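Local coordinates for protein small ribosomal subunit biogenesis GTPase RsgA (Thermotoga maritima, PDB 1U0L) that probably assists late maturation of the 30S ribosomal subunit as a circularly permuted, zinc-binding GTPase whose slow GTP hydrolysis is stimulated by that subunit, at residues Val91-Met96 against Asp126-Asp131; Glu117-Ile122 against Leu146-Lys151; Ile103-Leu108 against Glu282-Asn287; Gln87-Val92 against Lys170-Ala175. One frame throughout, in Å; residues are numbered along the deposited sequence.

Interaction 1. Residues Val91-Met96 against Asp126-Asp131; sequences VVTVKM and DLYDED. With GDP (guanosine-5'-diphosphate), chain E.
The phenol of Y128 lies against V94, and this pair is the tightly packed part of the contact. V94 CG2 sits over one face of the ring, 3.7 Å from the centroid of the Y128 ring and 19° off its normal, a CH-pi arrangement displaced toward the rim near CZ. The same valine supplies the polar grip: V94 N donates to Y128 OH at 3.1 Å with an N-H...O angle of 158°. CG of Y128 stands anti to the carbonyl carbon (chi1 -55°), which carries the hydroxyl across to the turn that follows strand 87-92. Obliquely to the ring comes K95, whose CB is 3.4 Å from Y128 CE1 and whose chain runs antiparallel to the tyrosine side chain. Trading Y128 for an alanine would probably deprive the V94 N-H of its acceptor and take away the ring that V94 CG2 and K95 CB pack on.

The solvent side is looser. K95 NZ stands 3.9 Å from D129 OD1, a long salt bridge, and has a further partner in D132. M96 CG meets L127 CD2 at 3.5 Å, but M96 is poorly ordered. D126 turns to the nucleotide instead: its OD1 accepts from GDP N1 and its OD2 from GDP N2, both at 2.7 Å, the guanine-reading pair expected of the aspartate in an NKxD motif. V94 also rests on V136 and L139 of helix 130-143, while Y128 touches L133 and V136 of that helix and I122 of strand 117-122.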
# COMPACT_ATOMS: atom_id res chain seq x y z
N VAL A 91 0.67 -4.65 7.66
CA VAL A 91 1.04 -5.49 8.77
C VAL A 91 0.64 -4.80 10.06
O VAL A 91 1.01 -3.66 10.34
CB VAL A 91 2.53 -5.84 8.75
CG1 VAL A 91 2.93 -6.54 10.02
CG2 VAL A 91 2.80 -6.76 7.59
N VAL A 92 -0.16 -5.52 10.84
CA VAL A 92 -0.70 -5.02 12.08
C VAL A 92 -0.26 -5.85 13.27
O VAL A 92 -0.02 -7.05 13.16
CB VAL A 92 -2.23 -4.97 11.97
CG1 VAL A 92 -2.88 -5.26 13.31
CG2 VAL A 92 -2.65 -3.60 11.44
N THR A 93 -0.22 -5.20 14.43
CA THR A 93 0.23 -5.83 15.66
C THR A 93 -0.70 -5.50 16.83
O THR A 93 -0.99 -4.32 17.07
CB THR A 93 1.65 -5.29 15.94
OG1 THR A 93 2.62 -6.30 15.61
CG2 THR A 93 1.80 -4.84 17.35
N VAL A 94 -1.18 -6.50 17.55
CA VAL A 94 -2.06 -6.18 18.69
C VAL A 94 -1.24 -5.94 19.94
O VAL A 94 -1.53 -5.02 20.72
CB VAL A 94 -3.11 -7.30 19.03
CG1 VAL A 94 -3.75 -7.83 17.77
CG2 VAL A 94 -2.48 -8.42 19.84
N LYS A 95 -0.21 -6.76 20.11
CA LYS A 95 0.67 -6.70 21.27
C LYS A 95 1.90 -5.92 20.82
O LYS A 95 1.80 -5.08 19.94
CB LYS A 95 1.05 -8.13 21.67
CG LYS A 95 1.51 -8.37 23.10
CD LYS A 95 1.91 -9.85 23.21
CE LYS A 95 2.50 -10.23 24.55
NZ LYS A 95 1.52 -10.19 25.67
N MET A 96 3.05 -6.21 21.41
CA MET A 96 4.28 -5.52 21.08
C MET A 96 4.08 -4.18 20.38
O MET A 96 3.66 -3.23 21.03
CB MET A 96 5.21 -6.43 20.29
CG MET A 96 5.97 -7.41 21.17
SD MET A 96 6.67 -6.60 22.63
CE MET A 96 5.54 -7.26 23.91
N ASP A 126 2.67 -15.83 17.19
CA ASP A 126 3.37 -16.72 18.09
C ASP A 126 3.56 -16.15 19.48
O ASP A 126 3.84 -16.87 20.43
CB ASP A 126 4.75 -17.08 17.52
CG ASP A 126 5.62 -15.86 17.32
OD1 ASP A 126 5.38 -15.13 16.34
OD2 ASP A 126 6.52 -15.62 18.15
N LEU A 127 3.39 -14.84 19.60
CA LEU A 127 3.58 -14.14 20.87
C LEU A 127 2.31 -13.96 21.69
O LEU A 127 2.38 -13.70 22.89
CB LEU A 127 4.17 -12.76 20.58
CG LEU A 127 5.52 -12.32 21.14
CD1 LEU A 127 6.62 -13.26 20.69
CD2 LEU A 127 5.78 -10.90 20.64
N TYR A 128 1.16 -14.11 21.05
CA TYR A 128 -0.11 -13.87 21.70
C TYR A 128 -0.68 -14.89 22.66
O TYR A 128 -0.76 -16.07 22.35
CB TYR A 128 -1.16 -13.58 20.63
CG TYR A 128 -0.78 -12.44 19.72
CD1 TYR A 128 0.20 -11.52 20.10
CD2 TYR A 128 -1.42 -12.27 18.49
CE1 TYR A 128 0.53 -10.44 19.27
CE2 TYR A 128 -1.10 -11.20 17.67
CZ TYR A 128 -0.12 -10.29 18.06
OH TYR A 128 0.20 -9.23 17.25
N ASP A 129 -1.09 -14.41 23.83
CA ASP A 129 -1.71 -15.25 24.85
C ASP A 129 -3.22 -15.12 24.65
O ASP A 129 -3.66 -14.55 23.65
CB ASP A 129 -1.31 -14.80 26.26
CG ASP A 129 -1.68 -13.34 26.55
OD1 ASP A 129 -0.97 -12.72 27.38
OD2 ASP A 129 -2.66 -12.82 25.98
N GLU A 130 -4.01 -15.62 25.59
CA GLU A 130 -5.46 -15.57 25.44
C GLU A 130 -6.09 -14.18 25.35
O GLU A 130 -7.03 -13.98 24.58
CB GLU A 130 -6.13 -16.37 26.55
CG GLU A 130 -6.12 -17.86 26.28
CD GLU A 130 -6.62 -18.20 24.87
OE1 GLU A 130 -7.71 -17.73 24.48
OE2 GLU A 130 -5.92 -18.96 24.16
N ASP A 131 -5.58 -13.23 26.12
CA ASP A 131 -6.14 -11.88 26.08
C ASP A 131 -5.81 -11.26 24.73
O ASP A 131 -6.65 -10.59 24.12
CB ASP A 131 -5.57 -11.02 27.21
CG ASP A 131 -5.96 -11.53 28.58
OD1 ASP A 131 -7.17 -11.71 28.82
OD2 ASP A 131 -5.06 -11.75 29.42
PB GDP E . 9.61 -3.64 10.83
O1B GDP E . 8.12 -3.69 10.71
O2B GDP E . 10.14 -2.29 11.29
O3B GDP E . 10.35 -4.09 9.54
O3A GDP E . 10.02 -4.73 12.02
PA GDP E . 11.08 -5.90 11.99
O1A GDP E . 12.48 -5.37 11.99
O2A GDP E . 10.76 -6.87 10.86
O5' GDP E . 10.78 -6.69 13.37
C5' GDP E . 11.00 -6.03 14.62
C4' GDP E . 11.40 -7.01 15.67
O4' GDP E . 10.28 -7.91 15.86
C3' GDP E . 12.68 -7.86 15.39
O3' GDP E . 13.53 -7.78 16.62
C2' GDP E . 12.16 -9.29 15.16
O2' GDP E . 13.07 -10.21 15.75
C1' GDP E . 10.70 -9.24 15.76
N9 GDP E . 9.56 -9.99 14.94
C8 GDP E . 9.15 -9.70 13.67
N7 GDP E . 8.15 -10.52 13.30
C5 GDP E . 7.93 -11.35 14.39
C6 GDP E . 6.99 -12.41 14.57
O6 GDP E . 6.15 -12.79 13.74
N1 GDP E . 7.06 -13.03 15.83
C2 GDP E . 7.98 -12.65 16.80
N2 GDP E . 7.97 -13.31 17.96
N3 GDP E . 8.87 -11.64 16.62
C4 GDP E . 8.79 -11.05 15.40

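Interaction 2. Residues Glu117-Ile122 against Leu146-Lys151; sequences ETVMVI and LYPIVK
M120 joins P148 and V150 through its backbone, and these bonds are the first shell of the contact. M120 N donates to P148 O at 3.1 Å, and V150 N returns a bond to M120 O at 2.9 Å; in both the donor lies almost straight ahead of the carbonyl. Farther on, I122 N reaches V150 O at 3.1 Å, but the bond is weak, with an N-H...O angle of 125°. I149 CA adds a CA-H...O contact to M120 O.

Side chains then pair on the two faces of this parallel ladder. On one, V150 CG2 packs on V121 CG2 at 3.3 Å, the two valines crossing at a slant; chi1 of V150 (-45°) sets CG2 between its N and its carbonyl carbon. On the other, I122 CG1 meets I149 CG2 at 3.9 Å. Before the ladder begins, P148 CD lies 3.3 Å from T118 O, and Y147 CD1 is 4.2 Å from T118 CB.

The second shell is helical. Y166 of helix 160-167 backs V119 and P148, and L163 backs V121; beneath the opposite face, L108 and I104 of helix 101-113 support T118 and M120. K151 sends its NZ to E140 in a salt bridge with helix 130-143, the helix of this beta-alpha-beta unit.

Polar bonding across the contact is thus a backbone matter, while the packing is almost wholly aliphatic. Proline has no N-H to offer T118 O, and the last bond is bent, consistent with a short strand held by few good bonds at the border of the sheet.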
# COMPACT_ATOMS: atom_id res chain seq x y z
N GLU A 117 -5.38 -2.51 -3.72
CA GLU A 117 -5.95 -3.64 -3.03
C GLU A 117 -5.18 -3.63 -1.72
O GLU A 117 -3.99 -3.31 -1.70
CB GLU A 117 -5.65 -4.93 -3.79
CG GLU A 117 -6.35 -5.07 -5.11
CD GLU A 117 -7.83 -5.27 -4.94
OE1 GLU A 117 -8.49 -4.36 -4.40
OE2 GLU A 117 -8.34 -6.34 -5.34
N THR A 118 -5.84 -3.97 -0.62
CA THR A 118 -5.17 -4.03 0.66
C THR A 118 -5.34 -5.38 1.31
O THR A 118 -6.44 -5.92 1.35
CB THR A 118 -5.68 -2.95 1.62
OG1 THR A 118 -4.98 -1.73 1.36
CG2 THR A 118 -5.45 -3.37 3.06
N VAL A 119 -4.24 -5.93 1.81
CA VAL A 119 -4.29 -7.20 2.52
C VAL A 119 -3.77 -6.96 3.93
O VAL A 119 -2.59 -6.63 4.12
CB VAL A 119 -3.46 -8.25 1.83
CG1 VAL A 119 -3.29 -9.46 2.73
CG2 VAL A 119 -4.15 -8.65 0.55
N MET A 120 -4.66 -7.09 4.90
CA MET A 120 -4.33 -6.88 6.31
C MET A 120 -3.66 -8.11 6.89
O MET A 120 -4.18 -9.23 6.77
CB MET A 120 -5.60 -6.54 7.09
CG MET A 120 -5.38 -6.21 8.56
SD MET A 120 -6.84 -5.51 9.41
CE MET A 120 -7.19 -4.07 8.33
N VAL A 121 -2.51 -7.92 7.52
CA VAL A 121 -1.80 -9.04 8.13
C VAL A 121 -1.54 -8.88 9.63
O VAL A 121 -0.68 -8.09 10.03
CB VAL A 121 -0.42 -9.30 7.45
CG1 VAL A 121 0.24 -10.47 8.13
CG2 VAL A 121 -0.57 -9.55 5.95
N ILE A 122 -2.26 -9.63 10.46
CA ILE A 122 -2.05 -9.59 11.91
C ILE A 122 -0.81 -10.45 12.16
O ILE A 122 -0.88 -11.68 12.13
CB ILE A 122 -3.20 -10.26 12.70
CG1 ILE A 122 -4.56 -9.73 12.23
CG2 ILE A 122 -2.97 -10.03 14.21
CD1 ILE A 122 -4.96 -8.47 12.89
N LEU A 146 -14.41 -6.35 5.40
CA LEU A 146 -14.00 -5.21 4.57
C LEU A 146 -12.70 -5.48 3.82
O LEU A 146 -12.43 -4.84 2.80
CB LEU A 146 -13.83 -3.97 5.43
CG LEU A 146 -15.01 -3.58 6.34
CD1 LEU A 146 -14.62 -2.42 7.26
CD2 LEU A 146 -16.19 -3.22 5.50
N TYR A 147 -11.90 -6.42 4.33
CA TYR A 147 -10.62 -6.76 3.72
C TYR A 147 -10.18 -8.16 4.08
O TYR A 147 -10.61 -8.73 5.07
CB TYR A 147 -9.52 -5.81 4.20
CG TYR A 147 -9.79 -4.37 3.90
CD1 TYR A 147 -9.62 -3.87 2.62
CD2 TYR A 147 -10.27 -3.51 4.88
CE1 TYR A 147 -9.93 -2.56 2.32
CE2 TYR A 147 -10.59 -2.20 4.59
CZ TYR A 147 -10.41 -1.73 3.29
OH TYR A 147 -10.74 -0.44 2.97
N PRO A 148 -9.29 -8.72 3.26
CA PRO A 148 -8.77 -10.07 3.49
C PRO A 148 -7.84 -9.96 4.69
O PRO A 148 -7.08 -9.00 4.79
CB PRO A 148 -7.97 -10.38 2.23
CG PRO A 148 -8.49 -9.38 1.22
CD PRO A 148 -8.80 -8.16 2.00
N ILE A 149 -7.88 -10.93 5.59
CA ILE A 149 -6.99 -10.90 6.74
C ILE A 149 -6.16 -12.17 6.79
O ILE A 149 -6.69 -13.26 6.57
CB ILE A 149 -7.80 -10.82 8.06
CG1 ILE A 149 -8.59 -9.51 8.11
CG2 ILE A 149 -6.86 -10.94 9.26
CD1 ILE A 149 -9.55 -9.40 9.29
N VAL A 150 -4.86 -12.05 7.05
CA VAL A 150 -4.04 -13.25 7.17
C VAL A 150 -3.24 -13.21 8.47
O VAL A 150 -2.53 -12.25 8.77
CB VAL A 150 -3.11 -13.44 5.95
CG1 VAL A 150 -3.89 -13.20 4.67
CG2 VAL A 150 -1.95 -12.50 6.01
N LYS A 151 -3.39 -14.26 9.28
CA LYS A 151 -2.67 -14.32 10.56
C LYS A 151 -1.27 -14.90 10.32
O LYS A 151 -1.13 -16.02 9.84
CB LYS A 151 -3.41 -15.21 11.56
CG LYS A 151 -4.84 -14.80 11.94
CD LYS A 151 -5.34 -15.80 12.99
CE LYS A 151 -6.81 -15.64 13.37
NZ LYS A 151 -7.70 -16.11 12.28

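Interaction 3. Residues Ile103-Leu108 against Glu282-Asn287; sequences IIDKFL and ESRYEN
D105 receives R284 and N287 where segments 103-108 and 282-287, their axes at 70°, meet; the first belongs to helix 101-113 of the P-loop GTPase fold, the second to helix 282-296 of the C-terminal region that also carries the zinc site. The aspartate can be followed outward. Its CB points toward the other helix and comes within 4.1 Å of R284 NH1. CG, anti to the carbonyl carbon (chi1 -66°), directs the carboxylate between the two partners. OD1 takes R284 NH1 at 2.7 Å, a salt bridge whose hydrogen bond is weak; the oxygen sits at the edge of the guanidinium, yet the carboxylate and guanidinium planes stand 89° apart, so the groups do not pair side by side. OD2 accepts from N287 ND2 at 3.0 Å on its anti side, the donor tilted out of the carboxylate plane.

Both oxygens of this buried acid are therefore occupied, and Y143 OH gives OD1 a second bond. R284 bends at chi2 and chi3 to bring NH1 over, while its NE pairs with E250; two acids round one guanidinium would probably help hold it charged. N287 ND2 is also bonded to T101. Beside the salt bridge, L108 CD1 lies 3.5 Å from R284 NH1.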
# COMPACT_ATOMS: atom_id res chain seq x y z
N ILE A 103 -4.83 4.19 13.63
CA ILE A 103 -3.69 4.12 12.72
C ILE A 103 -4.06 3.20 11.57
O ILE A 103 -3.81 3.53 10.41
CB ILE A 103 -2.41 3.58 13.42
CG1 ILE A 103 -1.58 4.76 13.94
CG2 ILE A 103 -1.58 2.73 12.45
CD1 ILE A 103 -2.32 5.61 14.93
N ILE A 104 -4.68 2.07 11.88
CA ILE A 104 -5.09 1.11 10.86
C ILE A 104 -6.03 1.74 9.82
O ILE A 104 -5.87 1.51 8.61
CB ILE A 104 -5.84 -0.09 11.46
CG1 ILE A 104 -4.92 -0.91 12.35
CG2 ILE A 104 -6.35 -0.98 10.35
CD1 ILE A 104 -5.59 -2.13 12.93
N ASP A 105 -7.00 2.53 10.27
CA ASP A 105 -7.94 3.14 9.35
C ASP A 105 -7.32 4.27 8.53
O ASP A 105 -7.75 4.55 7.41
CB ASP A 105 -9.18 3.64 10.10
CG ASP A 105 -9.98 2.50 10.69
OD1 ASP A 105 -9.88 1.36 10.15
OD2 ASP A 105 -10.71 2.73 11.68
N LYS A 106 -6.29 4.91 9.09
CA LYS A 106 -5.63 5.98 8.36
C LYS A 106 -4.85 5.32 7.22
O LYS A 106 -4.78 5.85 6.10
CB LYS A 106 -4.70 6.75 9.28
CG LYS A 106 -3.84 7.74 8.57
CD LYS A 106 -3.40 8.85 9.47
CE LYS A 106 -4.58 9.71 9.87
NZ LYS A 106 -4.13 10.90 10.67
N PHE A 107 -4.29 4.15 7.51
CA PHE A 107 -3.55 3.41 6.50
C PHE A 107 -4.49 2.97 5.39
O PHE A 107 -4.18 3.15 4.20
CB PHE A 107 -2.88 2.19 7.13
CG PHE A 107 -1.48 2.45 7.56
CD1 PHE A 107 -1.03 2.01 8.80
CD2 PHE A 107 -0.60 3.13 6.73
CE1 PHE A 107 0.29 2.26 9.21
CE2 PHE A 107 0.72 3.39 7.12
CZ PHE A 107 1.17 2.95 8.37
N LEU A 108 -5.63 2.40 5.78
CA LEU A 108 -6.63 1.96 4.81
C LEU A 108 -7.13 3.15 3.99
O LEU A 108 -7.25 3.05 2.77
CB LEU A 108 -7.80 1.27 5.52
CG LEU A 108 -7.44 -0.06 6.19
CD1 LEU A 108 -8.60 -0.53 7.05
CD2 LEU A 108 -7.10 -1.10 5.13
N GLU A 282 -18.25 0.77 15.58
CA GLU A 282 -18.14 2.10 16.18
C GLU A 282 -16.76 2.71 15.91
O GLU A 282 -16.66 3.89 15.55
CB GLU A 282 -18.38 2.02 17.69
CG GLU A 282 -19.72 1.39 18.05
CD GLU A 282 -19.98 1.39 19.55
OE1 GLU A 282 -21.01 0.81 19.97
OE2 GLU A 282 -19.16 1.96 20.30
N SER A 283 -15.71 1.90 16.06
CA SER A 283 -14.35 2.36 15.84
C SER A 283 -14.22 3.01 14.49
O SER A 283 -13.61 4.07 14.35
CB SER A 283 -13.37 1.19 15.93
OG SER A 283 -13.78 0.14 15.09
N ARG A 284 -14.81 2.38 13.48
CA ARG A 284 -14.75 2.92 12.13
C ARG A 284 -15.32 4.33 12.11
O ARG A 284 -14.63 5.29 11.77
CB ARG A 284 -15.52 2.02 11.17
CG ARG A 284 -14.87 0.65 10.95
CD ARG A 284 -13.55 0.76 10.18
NE ARG A 284 -13.80 1.08 8.78
CZ ARG A 284 -12.85 1.18 7.85
NH1 ARG A 284 -11.59 0.98 8.16
NH2 ARG A 284 -13.18 1.47 6.60
N TYR A 285 -16.59 4.45 12.50
CA TYR A 285 -17.23 5.75 12.52
C TYR A 285 -16.39 6.78 13.29
O TYR A 285 -16.09 7.88 12.80
CB TYR A 285 -18.61 5.66 13.17
CG TYR A 285 -19.32 6.98 13.11
CD1 TYR A 285 -19.81 7.47 11.91
CD2 TYR A 285 -19.39 7.81 14.23
CE1 TYR A 285 -20.33 8.75 11.81
CE2 TYR A 285 -19.91 9.09 14.14
CZ TYR A 285 -20.37 9.56 12.92
OH TYR A 285 -20.84 10.85 12.79
N GLU A 286 -16.01 6.38 14.50
CA GLU A 286 -15.23 7.19 15.42
C GLU A 286 -13.98 7.78 14.78
O GLU A 286 -13.78 8.99 14.79
CB GLU A 286 -14.85 6.34 16.63
CG GLU A 286 -14.15 7.07 17.74
CD GLU A 286 -13.89 6.16 18.92
OE1 GLU A 286 -13.13 5.18 18.76
OE2 GLU A 286 -14.44 6.42 20.01
N ASN A 287 -13.15 6.90 14.22
CA ASN A 287 -11.91 7.33 13.59
C ASN A 287 -12.17 8.21 12.37
O ASN A 287 -11.43 9.18 12.13
CB ASN A 287 -11.07 6.11 13.22
CG ASN A 287 -10.62 5.33 14.45
OD1 ASN A 287 -10.10 5.91 15.39
ND2 ASN A 287 -10.81 4.01 14.43

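Interaction 4. Residues Gln87-Val92 against Lys170-Ala175; sequences QVILVV and KISTMA
I89 and M174 project in the same direction as neighbours on one face of two parallel strands. The methionine bends at chi2 (-120°) and again at chi3, which folds CE back onto the isoleucine, 3.3 Å from I89 CG2. The opposite face repeats the parallel alignment: V88 and T173 run together with V88 CG2 3.9 Å from T173 CG2, and A175 CB rests 4.0 Å from V88 CG1. At the start of the ladder the orientation changes, for Q87 and K170 cross at a slant, with Q87 CG 4.0 Å from K170 CD. S172 OG comes within 3.1 Å of Q87 CB. With an alanine in place of Q87, K170 and S172 would probably lose the aliphatic cover of its chain, and a gap would open next to Y166.

Backbone bonds fix this register. T173 N donates to Q87 O and I89 N to T173 O, each at 2.8 Å; A175 N to I89 O and V91 N to A175 O continue the series. The donors' tilt from the carbonyl plane shrinks along it, from 31° at Q87 O to 21° at I89 O, and V91 N lies nearly in line with the A175 carbonyl. The opening bond, Q87 N to I171 O, is weak.

Strand 87-92 bonds along its other edge to strand 117-122, so it is an interior strand. Helix 101-113 covers V88 and L90, helix 160-167 covers Q87, I89 and S172, and V91 touches V180 in the P-loop that follows strand 171-175.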
# COMPACT_ATOMS: atom_id res chain seq x y z
N GLN A 87 -0.96 -3.58 -4.64
CA GLN A 87 -1.26 -3.87 -3.24
C GLN A 87 -0.51 -3.19 -2.14
O GLN A 87 0.64 -2.77 -2.28
CB GLN A 87 -1.13 -5.37 -2.96
CG GLN A 87 -2.28 -6.19 -3.41
CD GLN A 87 -2.12 -7.64 -3.03
OE1 GLN A 87 -1.04 -8.21 -3.18
NE2 GLN A 87 -3.19 -8.24 -2.53
N VAL A 88 -1.20 -3.15 -1.01
CA VAL A 88 -0.71 -2.60 0.23
C VAL A 88 -0.84 -3.77 1.18
O VAL A 88 -1.93 -4.31 1.36
CB VAL A 88 -1.60 -1.50 0.75
CG1 VAL A 88 -1.17 -1.11 2.15
CG2 VAL A 88 -1.55 -0.32 -0.19
N ILE A 89 0.29 -4.20 1.74
CA ILE A 89 0.25 -5.30 2.71
C ILE A 89 0.33 -4.56 4.01
O ILE A 89 1.37 -3.98 4.35
CB ILE A 89 1.45 -6.20 2.58
CG1 ILE A 89 1.53 -6.77 1.16
CG2 ILE A 89 1.35 -7.30 3.62
CD1 ILE A 89 0.37 -7.71 0.80
N LEU A 90 -0.79 -4.54 4.73
CA LEU A 90 -0.87 -3.82 5.99
C LEU A 90 -0.55 -4.74 7.15
O LEU A 90 -1.39 -5.54 7.57
CB LEU A 90 -2.26 -3.22 6.15
CG LEU A 90 -2.31 -1.80 6.73
CD1 LEU A 90 -3.76 -1.39 7.11
CD2 LEU A 90 -1.39 -1.76 7.93
N VAL A 91 0.67 -4.65 7.66
CA VAL A 91 1.04 -5.49 8.77
C VAL A 91 0.64 -4.80 10.06
O VAL A 91 1.01 -3.66 10.34
CB VAL A 91 2.53 -5.84 8.75
CG1 VAL A 91 2.93 -6.54 10.02
CG2 VAL A 91 2.80 -6.76 7.59
N VAL A 92 -0.16 -5.52 10.84
CA VAL A 92 -0.70 -5.02 12.08
C VAL A 92 -0.26 -5.85 13.27
O VAL A 92 -0.02 -7.05 13.16
CB VAL A 92 -2.23 -4.97 11.97
CG1 VAL A 92 -2.88 -5.26 13.31
CG2 VAL A 92 -2.65 -3.60 11.44
N LYS A 170 1.61 -9.47 -8.63
CA LYS A 170 1.48 -8.05 -8.31
C LYS A 170 2.72 -7.32 -7.82
O LYS A 170 3.74 -7.94 -7.50
CB LYS A 170 0.36 -7.89 -7.29
CG LYS A 170 -0.91 -8.60 -7.70
CD LYS A 170 -1.87 -8.71 -6.54
CE LYS A 170 -3.09 -9.54 -6.91
NZ LYS A 170 -3.92 -9.87 -5.71
N ILE A 171 2.64 -6.00 -7.80
CA ILE A 171 3.71 -5.15 -7.28
C ILE A 171 3.13 -4.73 -5.93
O ILE A 171 2.08 -4.09 -5.88
CB ILE A 171 3.92 -3.88 -8.15
CG1 ILE A 171 4.53 -4.27 -9.50
CG2 ILE A 171 4.83 -2.89 -7.41
CD1 ILE A 171 5.01 -3.09 -10.31
N SER A 172 3.79 -5.11 -4.83
CA SER A 172 3.24 -4.77 -3.52
C SER A 172 4.07 -3.86 -2.62
O SER A 172 5.29 -3.83 -2.70
CB SER A 172 2.90 -6.05 -2.76
OG SER A 172 1.71 -6.64 -3.25
N THR A 173 3.37 -3.12 -1.76
CA THR A 173 4.05 -2.25 -0.80
C THR A 173 3.65 -2.60 0.63
O THR A 173 2.47 -2.70 0.97
CB THR A 173 3.76 -0.76 -1.05
OG1 THR A 173 4.59 0.02 -0.19
CG2 THR A 173 2.30 -0.44 -0.76
N MET A 174 4.65 -2.81 1.47
CA MET A 174 4.43 -3.15 2.87
C MET A 174 4.11 -1.86 3.61
O MET A 174 4.64 -0.80 3.28
CB MET A 174 5.68 -3.80 3.47
CG MET A 174 6.29 -4.88 2.60
SD MET A 174 6.34 -6.46 3.39
CE MET A 174 4.62 -6.80 3.50
N ALA A 175 3.24 -1.95 4.61
CA ALA A 175 2.87 -0.78 5.40
C ALA A 175 2.52 -1.18 6.83
O ALA A 175 1.92 -2.23 7.08
CB ALA A 175 1.73 -0.06 4.74

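Reading from the N terminus, strand 87-92 opens two contacts. Interaction 1 returns to it soonest, joining the turn after the strand to the stretch leading into helix 130-143; interaction 4 returns later, once strand 171-175 has been laid beside it. Interaction 2 closes its own loop from strand 117-122 to strand 149-151, nested inside interactions 3 and 4 and crossing interaction 1. V92 N to V121 O is a probable hydrogen bond between adjoining strands, linking interaction 2 to the strand used by 1 and 4. Interaction 3 spans the longest loop, crosses 1 and 4, and ties the GTPase sheet's helix 101-113 to C-terminal helix 282-296.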